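Local coordinates for endonuclease III (Geobacillus stearothermophilus, PDB 1ORN), which probably removes oxidised pyrimidines from DNA and cuts the strand at the resulting abasic site, as a [4Fe-4S] glycosylase of the HhH-GPD superfamily, at residues C[142-145]-C[146-149]. Numbering follows the deposited sequence.
Sequences DTHV and ERVS. With nucleotides of chain B.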
ATOM      1  N   ASP C 142      -2.012  -1.332   4.814  1.00 27.28           N
ATOM      2  CA  ASP C 142      -0.727  -0.748   5.182  1.00 29.74           C
ATOM      3  C   ASP C 142      -0.891  -0.014   6.512  1.00 27.85           C
ATOM      4  O   ASP C 142      -1.906  -0.150   7.190  1.00 26.97           O
ATOM      5  CB  ASP C 142      -0.315   0.284   4.136  1.00 29.88           C
ATOM      6  CG  ASP C 142      -1.125   1.565   4.255  1.00 34.14           C
ATOM      7  OD1 ASP C 142      -2.367   1.470   4.396  1.00 31.52           O
ATOM      8  OD2 ASP C 142      -0.529   2.665   4.218  1.00 35.31           O
ATOM      9  N   THR C 143       0.099   0.801   6.861  1.00 28.10           N
ATOM     10  CA  THR C 143       0.035   1.548   8.110  1.00 27.88           C
ATOM     11  C   THR C 143      -1.182   2.477   8.198  1.00 27.13           C
ATOM     12  O   THR C 143      -1.845   2.541   9.239  1.00 27.56           O
ATOM     13  CB  THR C 143       1.332   2.371   8.335  1.00 29.11           C
ATOM     14  OG1 THR C 143       1.213   3.106   9.557  1.00 29.67           O
ATOM     15  CG2 THR C 143       1.575   3.341   7.182  1.00 30.26           C
ATOM     16  N   HIS C 144      -1.494   3.184   7.114  1.00 25.98           N
ATOM     17  CA  HIS C 144      -2.626   4.117   7.117  1.00 25.95           C
ATOM     18  C   HIS C 144      -3.977   3.416   7.232  1.00 25.83           C
ATOM     19  O   HIS C 144      -4.811   3.791   8.061  1.00 27.35           O
ATOM     20  CB  HIS C 144      -2.616   4.989   5.853  1.00 27.52           C
ATOM     21  CG  HIS C 144      -1.415   5.882   5.736  1.00 27.97           C
ATOM     22  ND1 HIS C 144      -1.148   6.893   6.634  1.00 28.21           N
ATOM     23  CD2 HIS C 144      -0.404   5.904   4.834  1.00 28.65           C
ATOM     24  CE1 HIS C 144      -0.024   7.498   6.295  1.00 29.08           C
ATOM     25  NE2 HIS C 144       0.449   6.918   5.206  1.00 29.90           N
ATOM     26  N   VAL C 145      -4.196   2.395   6.410  1.00 25.62           N
ATOM     27  CA  VAL C 145      -5.456   1.676   6.452  1.00 25.66           C
ATOM     28  C   VAL C 145      -5.671   1.064   7.828  1.00 26.13           C
ATOM     29  O   VAL C 145      -6.758   1.168   8.393  1.00 25.59           O
ATOM     30  CB  VAL C 145      -5.509   0.571   5.384  1.00 26.04           C
ATOM     31  CG1 VAL C 145      -6.784  -0.257   5.549  1.00 25.55           C
ATOM     32  CG2 VAL C 145      -5.461   1.201   3.994  1.00 27.22           C
ATOM     33  N   GLU C 146      -4.628   0.451   8.379  1.00 26.36           N
ATOM     34  CA  GLU C 146      -4.749  -0.164   9.699  1.00 29.12           C
ATOM     35  C   GLU C 146      -5.061   0.872  10.779  1.00 30.06           C
ATOM     36  O   GLU C 146      -5.983   0.693  11.582  1.00 29.85           O
ATOM     37  CB  GLU C 146      -3.463  -0.902  10.069  1.00 30.62           C
ATOM     38  CG  GLU C 146      -3.547  -1.595  11.424  1.00 35.14           C
ATOM     39  CD  GLU C 146      -2.250  -2.268  11.848  1.00 38.74           C
ATOM     40  OE1 GLU C 146      -2.284  -3.033  12.837  1.00 41.34           O
ATOM     41  OE2 GLU C 146      -1.199  -2.032  11.208  1.00 40.37           O
ATOM     42  N   ARG C 147      -4.281   1.950  10.805  1.00 30.17           N
ATOM     43  CA  ARG C 147      -4.484   3.003  11.798  1.00 30.83           C
ATOM     44  C   ARG C 147      -5.887   3.607  11.726  1.00 29.55           C
ATOM     45  O   ARG C 147      -6.555   3.777  12.748  1.00 29.33           O
ATOM     46  CB  ARG C 147      -3.441   4.115  11.622  1.00 29.00           C
ATOM     47  CG  ARG C 147      -3.520   5.186  12.709  1.00 31.32           C
ATOM     48  CD  ARG C 147      -2.456   6.258  12.522  1.00 30.94           C
ATOM     49  NE  ARG C 147      -2.678   7.046  11.312  1.00 30.41           N
ATOM     50  CZ  ARG C 147      -1.942   6.960  10.206  1.00 30.38           C
ATOM     51  NH1 ARG C 147      -0.917   6.119  10.139  1.00 29.32           N
ATOM     52  NH2 ARG C 147      -2.242   7.719   9.158  1.00 30.01           N
ATOM     53  N   VAL C 148      -6.329   3.946  10.520  1.00 29.50           N
ATOM     54  CA  VAL C 148      -7.652   4.532  10.342  1.00 29.93           C
ATOM     55  C   VAL C 148      -8.736   3.563  10.799  1.00 31.25           C
ATOM     56  O   VAL C 148      -9.675   3.959  11.486  1.00 31.13           O
ATOM     57  CB  VAL C 148      -7.892   4.930   8.868  1.00 31.29           C
ATOM     58  CG1 VAL C 148      -9.357   5.284   8.638  1.00 31.32           C
ATOM     59  CG2 VAL C 148      -7.002   6.117   8.514  1.00 30.19           C
ATOM     60  N   SER C 149      -8.588   2.291  10.435  1.00 29.89           N
ATOM     61  CA  SER C 149      -9.568   1.276  10.812  1.00 29.12           C
ATOM     62  C   SER C 149      -9.700   1.131  12.324  1.00 30.20           C
ATOM     63  O   SER C 149     -10.817   1.063  12.862  1.00 30.80           O
ATOM     64  CB  SER C 149      -9.184  -0.077  10.200  1.00 27.24           C
ATOM     65  OG  SER C 149      -9.349  -0.069   8.790  1.00 29.78           O
TER
ATOM     66  P    DA B   6       2.869   6.531   9.484  1.00 30.94           P
ATOM     67  OP1  DA B   6       1.537   7.103   9.174  1.00 29.61           O
ATOM     68  OP2  DA B   6       2.969   5.186  10.107  1.00 33.38           O
ATOM     69  O5'  DA B   6       3.736   6.555   8.146  1.00 32.57           O
ATOM     70  C5'  DA B   6       3.851   7.763   7.392  1.00 30.35           C
ATOM     71  C4'  DA B   6       4.812   7.588   6.239  1.00 29.42           C
ATOM     72  O4'  DA B   6       6.164   7.432   6.727  1.00 30.98           O
ATOM     73  C3'  DA B   6       4.544   6.389   5.328  1.00 29.41           C
ATOM     74  O3'  DA B   6       4.789   6.778   3.978  1.00 26.88           O
ATOM     75  C2'  DA B   6       5.605   5.387   5.754  1.00 29.03           C
ATOM     76  C1'  DA B   6       6.764   6.306   6.109  1.00 31.04           C
ATOM     77  N9   DA B   6       7.741   5.758   7.048  1.00 31.63           N
ATOM     78  C8   DA B   6       7.504   4.991   8.161  1.00 33.02           C
ATOM     79  N7   DA B   6       8.587   4.683   8.830  1.00 31.94           N
ATOM     80  C5   DA B   6       9.608   5.282   8.106  1.00 31.98           C
ATOM     81  C6   DA B   6      11.001   5.335   8.298  1.00 33.92           C
ATOM     82  N6   DA B   6      11.634   4.759   9.327  1.00 33.40           N
ATOM     83  N1   DA B   6      11.733   6.012   7.387  1.00 32.43           N
ATOM     84  C2   DA B   6      11.102   6.594   6.361  1.00 33.42           C
ATOM     85  N3   DA B   6       9.804   6.619   6.076  1.00 32.89           N
ATOM     86  C4   DA B   6       9.102   5.937   6.998  1.00 31.81           C
ATOM     87  P    DG B   8       3.822   0.710   5.013  1.00 25.40           P
ATOM     88  OP1  DG B   8       2.886   0.458   6.135  1.00 26.35           O
ATOM     89  OP2  DG B   8       4.933   1.694   5.192  1.00 25.86           O
ATOM     90  O5'  DG B   8       4.480  -0.668   4.568  1.00 26.13           O
ATOM     91  C5'  DG B   8       3.742  -1.888   4.620  1.00 24.63           C
ATOM     92  C4'  DG B   8       4.631  -3.022   4.170  1.00 24.84           C
ATOM     93  O4'  DG B   8       5.824  -3.054   4.988  1.00 27.46           O
ATOM     94  C3'  DG B   8       4.052  -4.432   4.205  1.00 24.59           C
ATOM     95  O3'  DG B   8       4.545  -5.083   3.034  1.00 24.55           O
ATOM     96  C2'  DG B   8       4.629  -5.020   5.487  1.00 23.81           C
ATOM     97  C1'  DG B   8       5.978  -4.324   5.607  1.00 26.51           C
ATOM     98  N9   DG B   8       6.434  -4.080   6.972  1.00 24.78           N
ATOM     99  C8   DG B   8       5.667  -3.760   8.066  1.00 26.76           C
ATOM    100  N7   DG B   8       6.377  -3.537   9.141  1.00 29.94           N
ATOM    101  C5   DG B   8       7.691  -3.732   8.734  1.00 29.13           C
ATOM    102  C6   DG B   8       8.913  -3.619   9.463  1.00 31.42           C
ATOM    103  O6   DG B   8       9.081  -3.285  10.640  1.00 34.00           O
ATOM    104  N1   DG B   8      10.012  -3.930   8.669  1.00 31.15           N
ATOM    105  C2   DG B   8       9.950  -4.290   7.343  1.00 31.54           C
ATOM    106  N2   DG B   8      11.121  -4.560   6.749  1.00 30.91           N
ATOM    107  N3   DG B   8       8.820  -4.380   6.650  1.00 30.12           N
ATOM    108  C4   DG B   8       7.740  -4.091   7.404  1.00 29.88           C
TER
HETATM  109  O   HOH W   1       0.493   4.369  12.154  1.00 38.77           O
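His144 offers its ring edge to Arg147: NH2 of Arg147 donates in the imidazole plane to His144 ND1 at 2.9 Å, one helical turn along. The guanidinium stands almost perpendicular to the ring, 87° between planes, with His144 CE1 and a water at its own edge. Over one ring face, offset toward the rim, sits the methyl CG2 of Thr143. The arginine arrives by a bend at its third torsion (chi3 67°), which turns the guanidinium back along the helix toward its first turn. There NH1 of Arg147 makes a weak bond of 2.8 Å to OP1 of DA6 of chain B, the DNA strand, while NH2 also donates to Cys192 O in the loop after helix 177-191.

Thr143 meets two phosphates. OG1 of Thr143 donates to OP2 of DA6 of chain B (2.8 Å), and N of Thr143 donates to OP1 of DG8 of chain B at 2.9 Å. The water at the guanidinium edge joins Thr143 OG1 to Arg147 NH1, and weakly to the DA6 phosphate.

Asp142 is the N-cap. Its OD1 accepts from Val145 N (2.9 Å) and OD2 from His144 N (3.1 Å), both from above the carboxylate plane; OD2 also bonds a modified group bound beside it, as does His144 NE2. Replacing His144 with an alanine would probably leave Arg147 NH2 without its ND1 acceptor and that group without one of its partners.

Deeper in, Val145 O accepts from Ser149 N and Ser149 OG on opposite faces of its carbonyl plane. At the helix start, two phosphates of chain B with one nucleotide between them meet an amide, a hydroxyl and a guanidinium; with the helix dipole likely adding attraction, the chemistry implies a phosphate-gripping end that presents Asp142, probably the conserved HhH-GPD aspartate, to the damaged strand.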